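Local atomic coordinates of 1,3-1,4-beta-glucanase (Hordeum vulgare, PDB entry 1AQ0), a protein that hydrolyses 1,4-beta-glucosidic bonds in mixed-linkage beta-glucans that carry both 1,3 and 1,4 linkages, as found in cereal cell walls. Residues L59-V73 with N101-L113. Numbering follows the deposited sequence.
Sequences LSNLAASPAAAASWV and NLVPAMKNVHGAL
The side-chain amide of N108 has P66 over one face, with P66 CG 3.9 Å from N108 OD1. At its ND2 edge lies the backbone carbonyl of L62. The amide of N101 turns one face to S60 and A63, and S60 CB is 3.7 Å from N101 ND2. These contacts join neighbouring outer helices of the TIM barrel of family 17. Helices 59-64 and 66-73 precede strand 84-92, and helix 102-113 follows it. Helix 59-64 crosses helix 102-113 at 64°, helix 66-73 at -56°. S65 breaks the first helix and N-caps the second through its OG and A68 N. N108 fits as a knob into the hole formed by L62, A63, P66 and A69. CG of N108 sits anti to the carbonyl carbon, which brings the amide up to the break. The residue four past L62 is a proline without an N-H, and N108 ND2 supplies one to L62 O instead. With alanine in place of N108, L62 O would probably lose this donor and a gap would open beneath P66. Small residues keep the backbones close: A63 and A105 have CA atoms 3.8 Å apart. Beyond A69, V73 splits its two methyls between A112 and L113. V73 CG2 meets A112 CB at 3.7 Å, and V73 CG1 meets L113 CD2. The N108 ND2 bond to L62 O is 2.8 Å long, nearly straight at 175°, and lies in the amide plane.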
ATOM      1  N   LEU A  59      -0.144 -11.636 -31.134  1.00 18.22           N
ATOM      2  CA  LEU A  59      -0.942 -10.472 -30.761  1.00 18.09           C
ATOM      3  C   LEU A  59      -2.014 -10.033 -31.766  1.00 17.88           C
ATOM      4  O   LEU A  59      -3.172  -9.865 -31.391  1.00 16.71           O
ATOM      5  CB  LEU A  59      -0.032  -9.282 -30.425  1.00 21.29           C
ATOM      6  CG  LEU A  59       0.141  -8.912 -28.949  1.00 24.68           C
ATOM      7  CD1 LEU A  59       0.506 -10.139 -28.125  1.00 24.84           C
ATOM      8  CD2 LEU A  59       1.205  -7.830 -28.819  1.00 25.05           C
ATOM      9  N   SER A  60      -1.651  -9.842 -33.035  1.00 19.35           N
ATOM     10  CA  SER A  60      -2.636  -9.397 -34.030  1.00 20.97           C
ATOM     11  C   SER A  60      -3.841 -10.329 -34.169  1.00 20.57           C
ATOM     12  O   SER A  60      -4.964  -9.870 -34.381  1.00 20.26           O
ATOM     13  CB  SER A  60      -1.984  -9.130 -35.394  1.00 24.14           C
ATOM     14  OG  SER A  60      -1.299 -10.265 -35.881  1.00 32.59           O
ATOM     15  N   ASN A  61      -3.614 -11.629 -34.004  1.00 19.68           N
ATOM     16  CA  ASN A  61      -4.690 -12.610 -34.084  1.00 21.53           C
ATOM     17  C   ASN A  61      -5.628 -12.513 -32.889  1.00 20.36           C
ATOM     18  O   ASN A  61      -6.847 -12.572 -33.039  1.00 19.07           O
ATOM     19  CB  ASN A  61      -4.127 -14.024 -34.169  1.00 26.11           C
ATOM     20  CG  ASN A  61      -4.140 -14.561 -35.577  1.00 34.51           C
ATOM     21  OD1 ASN A  61      -3.330 -14.161 -36.410  1.00 40.71           O
ATOM     22  ND2 ASN A  61      -5.078 -15.452 -35.862  1.00 39.11           N
ATOM     23  N   LEU A  62      -5.054 -12.366 -31.701  1.00 17.42           N
ATOM     24  CA  LEU A  62      -5.846 -12.257 -30.483  1.00 17.47           C
ATOM     25  C   LEU A  62      -6.675 -10.975 -30.486  1.00 16.23           C
ATOM     26  O   LEU A  62      -7.808 -10.966 -30.012  1.00 16.99           O
ATOM     27  CB  LEU A  62      -4.941 -12.306 -29.244  1.00 18.60           C
ATOM     28  CG  LEU A  62      -4.153 -13.594 -28.952  1.00 19.39           C
ATOM     29  CD1 LEU A  62      -3.248 -13.381 -27.750  1.00 19.41           C
ATOM     30  CD2 LEU A  62      -5.090 -14.760 -28.706  1.00 17.92           C
ATOM     31  N   ALA A  63      -6.118  -9.907 -31.049  1.00 15.51           N
ATOM     32  CA  ALA A  63      -6.795  -8.613 -31.114  1.00 15.63           C
ATOM     33  C   ALA A  63      -7.924  -8.582 -32.131  1.00 19.00           C
ATOM     34  O   ALA A  63      -8.967  -7.971 -31.899  1.00 20.34           O
ATOM     35  CB  ALA A  63      -5.801  -7.523 -31.437  1.00 12.74           C
ATOM     36  N   ALA A  64      -7.718  -9.253 -33.255  1.00 20.10           N
ATOM     37  CA  ALA A  64      -8.706  -9.266 -34.321  1.00 20.44           C
ATOM     38  C   ALA A  64      -9.866 -10.228 -34.121  1.00 21.53           C
ATOM     39  O   ALA A  64     -10.966  -9.979 -34.612  1.00 24.40           O
ATOM     40  CB  ALA A  64      -8.021  -9.545 -35.661  1.00 22.34           C
ATOM     41  N   SER A  65      -9.654 -11.295 -33.365  1.00 19.49           N
ATOM     42  CA  SER A  65     -10.716 -12.265 -33.199  1.00 18.61           C
ATOM     43  C   SER A  65     -10.970 -12.820 -31.805  1.00 18.44           C
ATOM     44  O   SER A  65     -10.111 -13.481 -31.222  1.00 17.52           O
ATOM     45  CB  SER A  65     -10.475 -13.426 -34.168  1.00 16.44           C
ATOM     46  OG  SER A  65     -11.428 -14.460 -33.989  1.00 23.26           O
ATOM     47  N   PRO A  66     -12.172 -12.566 -31.258  1.00 19.04           N
ATOM     48  CA  PRO A  66     -12.534 -13.067 -29.928  1.00 17.89           C
ATOM     49  C   PRO A  66     -12.473 -14.593 -29.914  1.00 16.02           C
ATOM     50  O   PRO A  66     -12.095 -15.195 -28.913  1.00 15.10           O
ATOM     51  CB  PRO A  66     -13.967 -12.565 -29.763  1.00 18.41           C
ATOM     52  CG  PRO A  66     -13.915 -11.233 -30.446  1.00 19.90           C
ATOM     53  CD  PRO A  66     -13.151 -11.560 -31.719  1.00 19.86           C
ATOM     54  N   ALA A  67     -12.816 -15.213 -31.043  1.00 15.09           N
ATOM     55  CA  ALA A  67     -12.785 -16.667 -31.160  1.00 13.04           C
ATOM     56  C   ALA A  67     -11.355 -17.193 -31.059  1.00 12.42           C
ATOM     57  O   ALA A  67     -11.121 -18.251 -30.476  1.00 14.88           O
ATOM     58  CB  ALA A  67     -13.422 -17.111 -32.471  1.00 13.37           C
ATOM     59  N   ALA A  68     -10.400 -16.464 -31.632  1.00 14.21           N
ATOM     60  CA  ALA A  68      -8.998 -16.876 -31.573  1.00 15.57           C
ATOM     61  C   ALA A  68      -8.518 -16.780 -30.123  1.00 15.74           C
ATOM     62  O   ALA A  68      -7.784 -17.640 -29.639  1.00 15.03           O
ATOM     63  CB  ALA A  68      -8.142 -16.001 -32.480  1.00 16.53           C
ATOM     64  N   ALA A  69      -8.978 -15.749 -29.424  1.00 15.81           N
ATOM     65  CA  ALA A  69      -8.613 -15.542 -28.029  1.00 16.86           C
ATOM     66  C   ALA A  69      -9.203 -16.655 -27.161  1.00 16.34           C
ATOM     67  O   ALA A  69      -8.526 -17.196 -26.281  1.00 14.95           O
ATOM     68  CB  ALA A  69      -9.091 -14.175 -27.557  1.00 16.32           C
ATOM     69  N   ALA A  70     -10.448 -17.031 -27.439  1.00 15.04           N
ATOM     70  CA  ALA A  70     -11.103 -18.093 -26.683  1.00 15.04           C
ATOM     71  C   ALA A  70     -10.402 -19.416 -26.950  1.00 16.41           C
ATOM     72  O   ALA A  70     -10.300 -20.273 -26.071  1.00 16.10           O
ATOM     73  CB  ALA A  70     -12.570 -18.192 -27.063  1.00 16.10           C
ATOM     74  N   SER A  71      -9.912 -19.577 -28.173  1.00 17.29           N
ATOM     75  CA  SER A  71      -9.209 -20.793 -28.555  1.00 17.68           C
ATOM     76  C   SER A  71      -7.843 -20.833 -27.857  1.00 16.11           C
ATOM     77  O   SER A  71      -7.428 -21.880 -27.350  1.00 16.43           O
ATOM     78  CB  SER A  71      -9.051 -20.850 -30.078  1.00 19.86           C
ATOM     79  OG  SER A  71      -8.545 -22.105 -30.498  1.00 26.79           O
ATOM     80  N   TRP A  72      -7.175 -19.682 -27.787  1.00 14.53           N
ATOM     81  CA  TRP A  72      -5.870 -19.590 -27.134  1.00 13.81           C
ATOM     82  C   TRP A  72      -6.020 -19.972 -25.660  1.00 12.81           C
ATOM     83  O   TRP A  72      -5.230 -20.754 -25.124  1.00 15.00           O
ATOM     84  CB  TRP A  72      -5.302 -18.171 -27.255  1.00 13.06           C
ATOM     85  CG  TRP A  72      -3.853 -18.069 -26.844  1.00 14.85           C
ATOM     86  CD1 TRP A  72      -2.758 -18.257 -27.644  1.00 13.96           C
ATOM     87  CD2 TRP A  72      -3.342 -17.806 -25.524  1.00 14.08           C
ATOM     88  NE1 TRP A  72      -1.602 -18.138 -26.903  1.00 14.22           N
ATOM     89  CE2 TRP A  72      -1.932 -17.865 -25.601  1.00 15.13           C
ATOM     90  CE3 TRP A  72      -3.943 -17.539 -24.283  1.00 15.01           C
ATOM     91  CZ2 TRP A  72      -1.109 -17.666 -24.482  1.00 12.95           C
ATOM     92  CZ3 TRP A  72      -3.122 -17.343 -23.170  1.00 14.05           C
ATOM     93  CH2 TRP A  72      -1.722 -17.410 -23.281  1.00 14.17           C
ATOM     94  N   VAL A  73      -7.047 -19.429 -25.013  1.00 12.64           N
ATOM     95  CA  VAL A  73      -7.316 -19.718 -23.609  1.00 12.40           C
ATOM     96  C   VAL A  73      -7.655 -21.195 -23.408  1.00 12.25           C
ATOM     97  O   VAL A  73      -7.161 -21.826 -22.477  1.00 13.26           O
ATOM     98  CB  VAL A  73      -8.456 -18.817 -23.062  1.00 10.28           C
ATOM     99  CG1 VAL A  73      -8.938 -19.311 -21.712  1.00 10.88           C
ATOM    100  CG2 VAL A  73      -7.962 -17.390 -22.944  1.00  9.07           C
ATOM    101  N   ASN A 101      -2.590  -3.146 -31.183  1.00 19.91           N
ATOM    102  CA  ASN A 101      -3.275  -4.414 -30.939  1.00 20.01           C
ATOM    103  C   ASN A 101      -3.272  -4.834 -29.470  1.00 18.00           C
ATOM    104  O   ASN A 101      -3.952  -5.785 -29.085  1.00 17.86           O
ATOM    105  CB  ASN A 101      -2.620  -5.533 -31.749  1.00 22.94           C
ATOM    106  CG  ASN A 101      -2.812  -5.370 -33.239  1.00 23.16           C
ATOM    107  OD1 ASN A 101      -3.881  -4.980 -33.701  1.00 25.18           O
ATOM    108  ND2 ASN A 101      -1.775  -5.682 -34.000  1.00 23.75           N
ATOM    109  N   LEU A 102      -2.512  -4.111 -28.658  1.00 19.02           N
ATOM    110  CA  LEU A 102      -2.365  -4.405 -27.238  1.00 17.00           C
ATOM    111  C   LEU A 102      -3.674  -4.466 -26.450  1.00 15.45           C
ATOM    112  O   LEU A 102      -4.046  -5.525 -25.947  1.00 15.66           O
ATOM    113  CB  LEU A 102      -1.390  -3.402 -26.616  1.00 17.59           C
ATOM    114  CG  LEU A 102      -0.440  -3.829 -25.498  1.00 20.19           C
ATOM    115  CD1 LEU A 102       0.183  -5.189 -25.787  1.00 17.81           C
ATOM    116  CD2 LEU A 102       0.633  -2.760 -25.366  1.00 16.91           C
ATOM    117  N   VAL A 103      -4.381  -3.347 -26.345  1.00 15.15           N
ATOM    118  CA  VAL A 103      -5.637  -3.337 -25.596  1.00 14.64           C
ATOM    119  C   VAL A 103      -6.680  -4.301 -26.168  1.00 13.75           C
ATOM    120  O   VAL A 103      -7.309  -5.045 -25.417  1.00 15.16           O
ATOM    121  CB  VAL A 103      -6.210  -1.906 -25.448  1.00 14.92           C
ATOM    122  CG1 VAL A 103      -7.543  -1.941 -24.718  1.00 17.53           C
ATOM    123  CG2 VAL A 103      -5.226  -1.042 -24.678  1.00 16.36           C
ATOM    124  N   PRO A 104      -6.873  -4.314 -27.501  1.00 16.33           N
ATOM    125  CA  PRO A 104      -7.863  -5.236 -28.077  1.00 15.58           C
ATOM    126  C   PRO A 104      -7.559  -6.692 -27.697  1.00 15.52           C
ATOM    127  O   PRO A 104      -8.454  -7.442 -27.293  1.00 15.03           O
ATOM    128  CB  PRO A 104      -7.697  -5.008 -29.576  1.00 16.04           C
ATOM    129  CG  PRO A 104      -7.339  -3.572 -29.650  1.00 18.58           C
ATOM    130  CD  PRO A 104      -6.333  -3.419 -28.539  1.00 14.88           C
ATOM    131  N   ALA A 105      -6.285  -7.073 -27.796  1.00 15.49           N
ATOM    132  CA  ALA A 105      -5.865  -8.432 -27.458  1.00 13.18           C
ATOM    133  C   ALA A 105      -6.104  -8.735 -25.976  1.00 14.65           C
ATOM    134  O   ALA A 105      -6.582  -9.816 -25.631  1.00 13.87           O
ATOM    135  CB  ALA A 105      -4.400  -8.638 -27.818  1.00 12.87           C
ATOM    136  N   MET A 106      -5.780  -7.783 -25.103  1.00 13.43           N
ATOM    137  CA  MET A 106      -5.978  -7.981 -23.669  1.00 11.81           C
ATOM    138  C   MET A 106      -7.460  -8.122 -23.342  1.00 11.68           C
ATOM    139  O   MET A 106      -7.840  -8.974 -22.537  1.00 12.24           O
ATOM    140  CB  MET A 106      -5.372  -6.829 -22.856  1.00 12.53           C
ATOM    141  CG  MET A 106      -3.844  -6.780 -22.856  1.00 14.32           C
ATOM    142  SD  MET A 106      -3.199  -5.528 -21.705  1.00 23.13           S
ATOM    143  CE  MET A 106      -2.999  -4.169 -22.749  1.00 16.26           C
ATOM    144  N   LYS A 107      -8.293  -7.297 -23.975  1.00 14.48           N
ATOM    145  CA  LYS A 107      -9.741  -7.338 -23.759  1.00 15.95           C
ATOM    146  C   LYS A 107     -10.292  -8.696 -24.154  1.00 16.43           C
ATOM    147  O   LYS A 107     -11.073  -9.296 -23.416  1.00 17.18           O
ATOM    148  CB  LYS A 107     -10.452  -6.289 -24.611  1.00 21.42           C
ATOM    149  CG  LYS A 107     -10.484  -4.875 -24.068  1.00 31.27           C
ATOM    150  CD  LYS A 107     -11.150  -3.969 -25.105  1.00 40.51           C
ATOM    151  CE  LYS A 107     -12.225  -3.066 -24.508  1.00 46.16           C
ATOM    152  NZ  LYS A 107     -11.669  -1.831 -23.881  1.00 50.29           N
ATOM    153  N   ASN A 108      -9.883  -9.174 -25.328  1.00 15.26           N
ATOM    154  CA  ASN A 108     -10.346 -10.465 -25.830  1.00 14.74           C
ATOM    155  C   ASN A 108      -9.905 -11.630 -24.955  1.00 13.84           C
ATOM    156  O   ASN A 108     -10.690 -12.544 -24.701  1.00 13.63           O
ATOM    157  CB  ASN A 108      -9.912 -10.675 -27.290  1.00 17.04           C
ATOM    158  CG  ASN A 108     -10.684  -9.798 -28.261  1.00 18.62           C
ATOM    159  OD1 ASN A 108     -11.740  -9.269 -27.924  1.00 21.90           O
ATOM    160  ND2 ASN A 108     -10.165  -9.644 -29.471  1.00 16.47           N
ATOM    161  N   VAL A 109      -8.661 -11.601 -24.478  1.00 12.09           N
ATOM    162  CA  VAL A 109      -8.163 -12.671 -23.613  1.00  9.54           C
ATOM    163  C   VAL A 109      -8.923 -12.601 -22.289  1.00  9.59           C
ATOM    164  O   VAL A 109      -9.359 -13.618 -21.749  1.00  9.83           O
ATOM    165  CB  VAL A 109      -6.639 -12.541 -23.360  1.00  8.74           C
ATOM    166  CG1 VAL A 109      -6.174 -13.595 -22.370  1.00  7.99           C
ATOM    167  CG2 VAL A 109      -5.878 -12.688 -24.669  1.00  9.30           C
ATOM    168  N   HIS A 110      -9.121 -11.387 -21.799  1.00  9.66           N
ATOM    169  CA  HIS A 110      -9.841 -11.181 -20.550  1.00 13.68           C
ATOM    170  C   HIS A 110     -11.265 -11.747 -20.654  1.00 14.35           C
ATOM    171  O   HIS A 110     -11.707 -12.506 -19.788  1.00 14.92           O
ATOM    172  CB  HIS A 110      -9.888  -9.690 -20.216  1.00 16.33           C
ATOM    173  CG  HIS A 110     -10.647  -9.377 -18.961  1.00 20.07           C
ATOM    174  ND1 HIS A 110     -11.870  -8.767 -18.996  1.00 23.15           N
ATOM    175  CD2 HIS A 110     -10.330  -9.698 -17.677  1.00 22.17           C
ATOM    176  CE1 HIS A 110     -12.284  -8.727 -17.741  1.00 24.18           C
ATOM    177  NE2 HIS A 110     -11.387  -9.277 -16.911  1.00 24.31           N
ATOM    178  N   GLY A 111     -11.958 -11.402 -21.736  1.00 16.65           N
ATOM    179  CA  GLY A 111     -13.314 -11.883 -21.938  1.00 16.36           C
ATOM    180  C   GLY A 111     -13.389 -13.397 -21.963  1.00 17.00           C
ATOM    181  O   GLY A 111     -14.302 -13.990 -21.387  1.00 19.36           O
ATOM    182  N   ALA A 112     -12.418 -14.027 -22.614  1.00 17.08           N
ATOM    183  CA  ALA A 112     -12.369 -15.480 -22.712  1.00 16.13           C
ATOM    184  C   ALA A 112     -12.142 -16.120 -21.346  1.00 17.06           C
ATOM    185  O   ALA A 112     -12.740 -17.152 -21.032  1.00 16.72           O
ATOM    186  CB  ALA A 112     -11.279 -15.905 -23.692  1.00 15.23           C
ATOM    187  N   LEU A 113     -11.276 -15.517 -20.535  1.00 17.22           N
ATOM    188  CA  LEU A 113     -10.993 -16.041 -19.199  1.00 16.48           C
ATOM    189  C   LEU A 113     -12.241 -16.021 -18.316  1.00 16.03           C
ATOM    190  O   LEU A 113     -12.547 -17.005 -17.639  1.00 17.22           O
ATOM    191  CB  LEU A 113      -9.856 -15.256 -18.544  1.00 13.12           C
ATOM    192  CG  LEU A 113      -8.468 -15.582 -19.098  1.00 13.48           C
ATOM    193  CD1 LEU A 113      -7.455 -14.575 -18.588  1.00 13.05           C
ATOM    194  CD2 LEU A 113      -8.085 -16.997 -18.701  1.00  9.05           C
TER
HETATM  195  O   HOH W   1      -5.418  -7.181 -35.387  1.00 46.61           O